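Local coordinates for regulatory protein BlaR1 (Bacillus licheniformis, PDB 1NRF) that senses beta-lactam antibiotics at the cell surface through its extracellular penicillin-binding domain and, probably once acylated on a serine, relays the signal to the cytoplasm, at residues I79-W88 and W98-S106. Sequence-based numbering, arbitrary orientation.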
loop_
_atom_site.group_PDB
_atom_site.type_symbol
_atom_site.label_atom_id
_atom_site.label_comp_id
_atom_site.label_asym_id
_atom_site.label_seq_id
_atom_site.Cartn_x
_atom_site.Cartn_y
_atom_site.Cartn_z
ATOM N N ILE A 79 0.173 -17.806 -9.639
ATOM C CA ILE A 79 0.109 -18.367 -8.295
ATOM C C ILE A 79 -1.358 -18.538 -7.930
ATOM O O ILE A 79 -2.232 -17.949 -8.565
ATOM C CB ILE A 79 0.780 -17.449 -7.229
ATOM C CG1 ILE A 79 0.233 -16.023 -7.333
ATOM C CG2 ILE A 79 2.283 -17.451 -7.407
ATOM C CD1 ILE A 79 0.794 -15.099 -6.293
ATOM N N THR A 80 -1.623 -19.349 -6.911
ATOM C CA THR A 80 -2.989 -19.599 -6.457
ATOM C C THR A 80 -3.058 -19.544 -4.939
ATOM O O THR A 80 -2.037 -19.602 -4.264
ATOM C CB THR A 80 -3.498 -20.995 -6.920
ATOM O OG1 THR A 80 -2.549 -21.999 -6.548
ATOM C CG2 THR A 80 -3.685 -21.032 -8.423
ATOM N N LYS A 81 -4.269 -19.426 -4.407
ATOM C CA LYS A 81 -4.485 -19.377 -2.964
ATOM C C LYS A 81 -3.776 -20.540 -2.272
ATOM O O LYS A 81 -3.178 -20.372 -1.208
ATOM C CB LYS A 81 -5.994 -19.435 -2.676
ATOM C CG LYS A 81 -6.414 -20.039 -1.325
ATOM C CD LYS A 81 -6.013 -19.174 -0.128
ATOM C CE LYS A 81 -6.571 -19.737 1.185
ATOM N NZ LYS A 81 -6.104 -18.992 2.393
ATOM N N ASN A 82 -3.840 -21.712 -2.899
ATOM C CA ASN A 82 -3.250 -22.930 -2.353
ATOM C C ASN A 82 -1.750 -23.071 -2.582
ATOM O O ASN A 82 -1.013 -23.412 -1.658
ATOM C CB ASN A 82 -3.980 -24.145 -2.925
ATOM C CG ASN A 82 -5.487 -23.956 -2.942
ATOM O OD1 ASN A 82 -6.092 -23.601 -1.926
ATOM N ND2 ASN A 82 -6.101 -24.190 -4.099
ATOM N N ASP A 83 -1.291 -22.822 -3.805
ATOM C CA ASP A 83 0.138 -22.926 -4.089
ATOM C C ASP A 83 0.752 -21.586 -4.494
ATOM O O ASP A 83 0.554 -21.104 -5.606
ATOM C CB ASP A 83 0.402 -23.961 -5.189
ATOM C CG ASP A 83 1.890 -24.198 -5.427
ATOM O OD1 ASP A 83 2.228 -24.921 -6.390
ATOM O OD2 ASP A 83 2.723 -23.666 -4.655
ATOM N N SER A 84 1.494 -20.985 -3.575
ATOM C CA SER A 84 2.149 -19.712 -3.847
ATOM C C SER A 84 3.572 -19.794 -3.323
ATOM O O SER A 84 4.290 -18.796 -3.295
ATOM C CB SER A 84 1.407 -18.562 -3.157
ATOM O OG SER A 84 1.479 -18.676 -1.745
ATOM N N HIS A 85 3.968 -20.996 -2.908
ATOM C CA HIS A 85 5.308 -21.228 -2.380
ATOM C C HIS A 85 6.365 -20.936 -3.435
ATOM O O HIS A 85 6.159 -21.185 -4.620
ATOM C CB HIS A 85 5.450 -22.671 -1.880
ATOM C CG HIS A 85 6.770 -22.952 -1.234
ATOM N ND1 HIS A 85 7.904 -23.257 -1.957
ATOM C CD2 HIS A 85 7.152 -22.908 0.064
ATOM C CE1 HIS A 85 8.928 -23.385 -1.132
ATOM N NE2 HIS A 85 8.499 -23.178 0.100
ATOM N N MET A 86 7.503 -20.412 -2.994
ATOM C CA MET A 86 8.579 -20.059 -3.905
ATOM C C MET A 86 9.922 -20.206 -3.185
ATOM O O MET A 86 10.288 -19.369 -2.357
ATOM C CB MET A 86 8.368 -18.611 -4.375
ATOM C CG MET A 86 9.218 -18.157 -5.547
ATOM S SD MET A 86 8.905 -16.428 -6.020
ATOM C CE MET A 86 7.274 -16.547 -6.730
ATOM N N THR A 87 10.649 -21.278 -3.487
ATOM C CA THR A 87 11.951 -21.508 -2.861
ATOM C C THR A 87 12.907 -20.374 -3.207
ATOM O O THR A 87 12.865 -19.822 -4.308
ATOM C CB THR A 87 12.584 -22.852 -3.321
ATOM O OG1 THR A 87 11.747 -23.942 -2.909
ATOM C CG2 THR A 87 13.976 -23.029 -2.716
ATOM N N TRP A 88 13.774 -20.025 -2.266
ATOM C CA TRP A 88 14.708 -18.944 -2.511
ATOM C C TRP A 88 16.091 -19.415 -2.968
ATOM O O TRP A 88 16.645 -20.393 -2.461
ATOM C CB TRP A 88 14.824 -18.055 -1.267
ATOM C CG TRP A 88 15.612 -18.642 -0.163
ATOM C CD1 TRP A 88 15.350 -19.797 0.507
ATOM C CD2 TRP A 88 16.809 -18.102 0.409
ATOM N NE1 TRP A 88 16.314 -20.016 1.467
ATOM C CE2 TRP A 88 17.221 -18.990 1.427
ATOM C CE3 TRP A 88 17.573 -16.955 0.160
ATOM C CZ2 TRP A 88 18.365 -18.768 2.197
ATOM C CZ3 TRP A 88 18.708 -16.734 0.924
ATOM C CH2 TRP A 88 19.093 -17.639 1.933
ATOM N N TRP A 98 14.105 -12.263 4.167
ATOM C CA TRP A 98 13.992 -12.553 2.745
ATOM C C TRP A 98 14.721 -13.866 2.461
ATOM O O TRP A 98 14.355 -14.615 1.549
ATOM C CB TRP A 98 14.647 -11.436 1.922
ATOM C CG TRP A 98 13.937 -10.100 1.946
ATOM C CD1 TRP A 98 12.955 -9.692 2.812
ATOM C CD2 TRP A 98 14.180 -8.992 1.070
ATOM N NE1 TRP A 98 12.574 -8.402 2.524
ATOM C CE2 TRP A 98 13.309 -7.949 1.461
ATOM C CE3 TRP A 98 15.052 -8.779 -0.010
ATOM C CZ2 TRP A 98 13.286 -6.714 0.810
ATOM C CZ3 TRP A 98 15.029 -7.553 -0.655
ATOM C CH2 TRP A 98 14.152 -6.536 -0.243
ATOM N N ASN A 99 15.745 -14.131 3.272
ATOM C CA ASN A 99 16.607 -15.307 3.134
ATOM C C ASN A 99 16.016 -16.641 3.590
ATOM O O ASN A 99 16.579 -17.320 4.458
ATOM C CB ASN A 99 17.924 -15.050 3.873
ATOM C CG ASN A 99 18.584 -13.751 3.448
ATOM O OD1 ASN A 99 18.876 -13.549 2.274
ATOM N ND2 ASN A 99 18.818 -12.862 4.404
ATOM N N GLN A 100 14.893 -17.016 2.984
ATOM C CA GLN A 100 14.215 -18.269 3.301
ATOM C C GLN A 100 13.043 -18.485 2.358
ATOM O O GLN A 100 12.618 -17.561 1.668
ATOM C CB GLN A 100 13.731 -18.259 4.750
ATOM C CG GLN A 100 13.130 -16.941 5.193
ATOM C CD GLN A 100 12.900 -16.892 6.689
ATOM O OE1 GLN A 100 12.006 -17.562 7.212
ATOM N NE2 GLN A 100 13.719 -16.105 7.393
ATOM N N ASP A 101 12.531 -19.713 2.315
ATOM C CA ASP A 101 11.405 -20.021 1.441
ATOM C C ASP A 101 10.236 -19.092 1.738
ATOM O O ASP A 101 9.767 -18.986 2.873
ATOM C CB ASP A 101 10.989 -21.490 1.590
ATOM C CG ASP A 101 12.035 -22.452 1.034
ATOM O OD1 ASP A 101 12.519 -22.211 -0.094
ATOM O OD2 ASP A 101 12.370 -23.449 1.716
ATOM N N GLN A 102 9.770 -18.407 0.704
ATOM C CA GLN A 102 8.682 -17.466 0.873
ATOM C C GLN A 102 7.329 -17.995 0.462
ATOM O O GLN A 102 7.202 -19.031 -0.188
ATOM C CB GLN A 102 8.979 -16.175 0.107
ATOM C CG GLN A 102 10.163 -15.403 0.658
ATOM C CD GLN A 102 9.908 -14.829 2.041
ATOM O OE1 GLN A 102 10.845 -14.477 2.760
ATOM N NE2 GLN A 102 8.640 -14.718 2.412
ATOM N N ASP A 103 6.316 -17.244 0.863
ATOM C CA ASP A 103 4.931 -17.559 0.580
ATOM C C ASP A 103 4.300 -16.219 0.208
ATOM O O ASP A 103 4.859 -15.177 0.538
ATOM C CB ASP A 103 4.290 -18.115 1.847
ATOM C CG ASP A 103 2.981 -18.789 1.586
ATOM O OD1 ASP A 103 2.365 -19.268 2.556
ATOM O OD2 ASP A 103 2.570 -18.848 0.410
ATOM N N LEU A 104 3.168 -16.229 -0.490
ATOM C CA LEU A 104 2.511 -14.966 -0.830
ATOM C C LEU A 104 2.268 -14.223 0.478
ATOM O O LEU A 104 2.612 -13.052 0.609
ATOM C CB LEU A 104 1.167 -15.203 -1.528
ATOM C CG LEU A 104 0.257 -13.971 -1.655
ATOM C CD1 LEU A 104 0.870 -12.953 -2.619
ATOM C CD2 LEU A 104 -1.119 -14.412 -2.138
ATOM N N PHE A 105 1.690 -14.934 1.443
ATOM C CA PHE A 105 1.391 -14.378 2.759
ATOM C C PHE A 105 2.633 -13.988 3.565
ATOM O O PHE A 105 2.602 -13.009 4.324
ATOM C CB PHE A 105 0.547 -15.368 3.560
ATOM C CG PHE A 105 -0.915 -15.316 3.234
ATOM C CD1 PHE A 105 -1.349 -15.320 1.910
ATOM C CD2 PHE A 105 -1.866 -15.263 4.250
ATOM C CE1 PHE A 105 -2.713 -15.270 1.600
ATOM C CE2 PHE A 105 -3.231 -15.214 3.954
ATOM C CZ PHE A 105 -3.655 -15.217 2.625
ATOM N N SER A 106 3.724 -14.741 3.418
ATOM C CA SER A 106 4.941 -14.399 4.150
ATOM C C SER A 106 5.694 -13.249 3.457
ATOM O O SER A 106 6.301 -12.397 4.114
ATOM C CB SER A 106 5.853 -15.630 4.305
ATOM O OG SER A 106 6.435 -16.042 3.082
#
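Trp88 lays one face of its indole over the backbone of Asn99 and Gln100, a clear instance of an aromatic ring packing on a turn of main chain. The carbonyl carbon of Asn99 and the amide N of Gln100 both sit 3.3 Å above the ring plane, over its centre. With chi1 at 75°, CG lies between the backbone N and the carbonyl carbon, which swings the indole across the inverse gamma turn centred on Asn99. The far end of the six-membered ring meets the side chain of that residue, CH2 of Trp88 lying 3.4 Å from CB of Asn99; the ring and amide planes are 53° apart. The amide is occupied elsewhere, its OD1 accepting from the backbone N of Tyr93.

Next along the chain, Asp101 turns OD1 back alongside Thr87, where it accepts a weak hydrogen bond from Trp88 N. The His85 ring approaches Asp101 at a slant, NE2 lying 3.4 Å from CB of Asp101, while the carbonyl oxygen of Gln102 lies over one face of the imidazole, toward its rim.

One step further along, Met86 and Gln102 form a single antiparallel bridge, a hydrogen-bonded pair. Met86 N lies 3.1 Å from Gln102 O. Gln102 N lies 3.3 Å from Met86 O. Farther on, OG of Ser84, a buried residue, accepts a nearly straight bond (164°) from Leu104 N, in the first turn of helix 104-110.

Within the penicillin-binding sensor domain, the contact thus ties the loop after helix 66-76 to the run leading into helix 104-110. The Trp98 side chain is about 7 Å from that of Ser63, the residue probably acylated by the antibiotic. On helix 113-123, Leu119 touches Met86 and Trp114 touches Trp88 and Gln102, whereas Leu104 packs on Ala70 of helix 66-76 and Thr182 of helix 177-187.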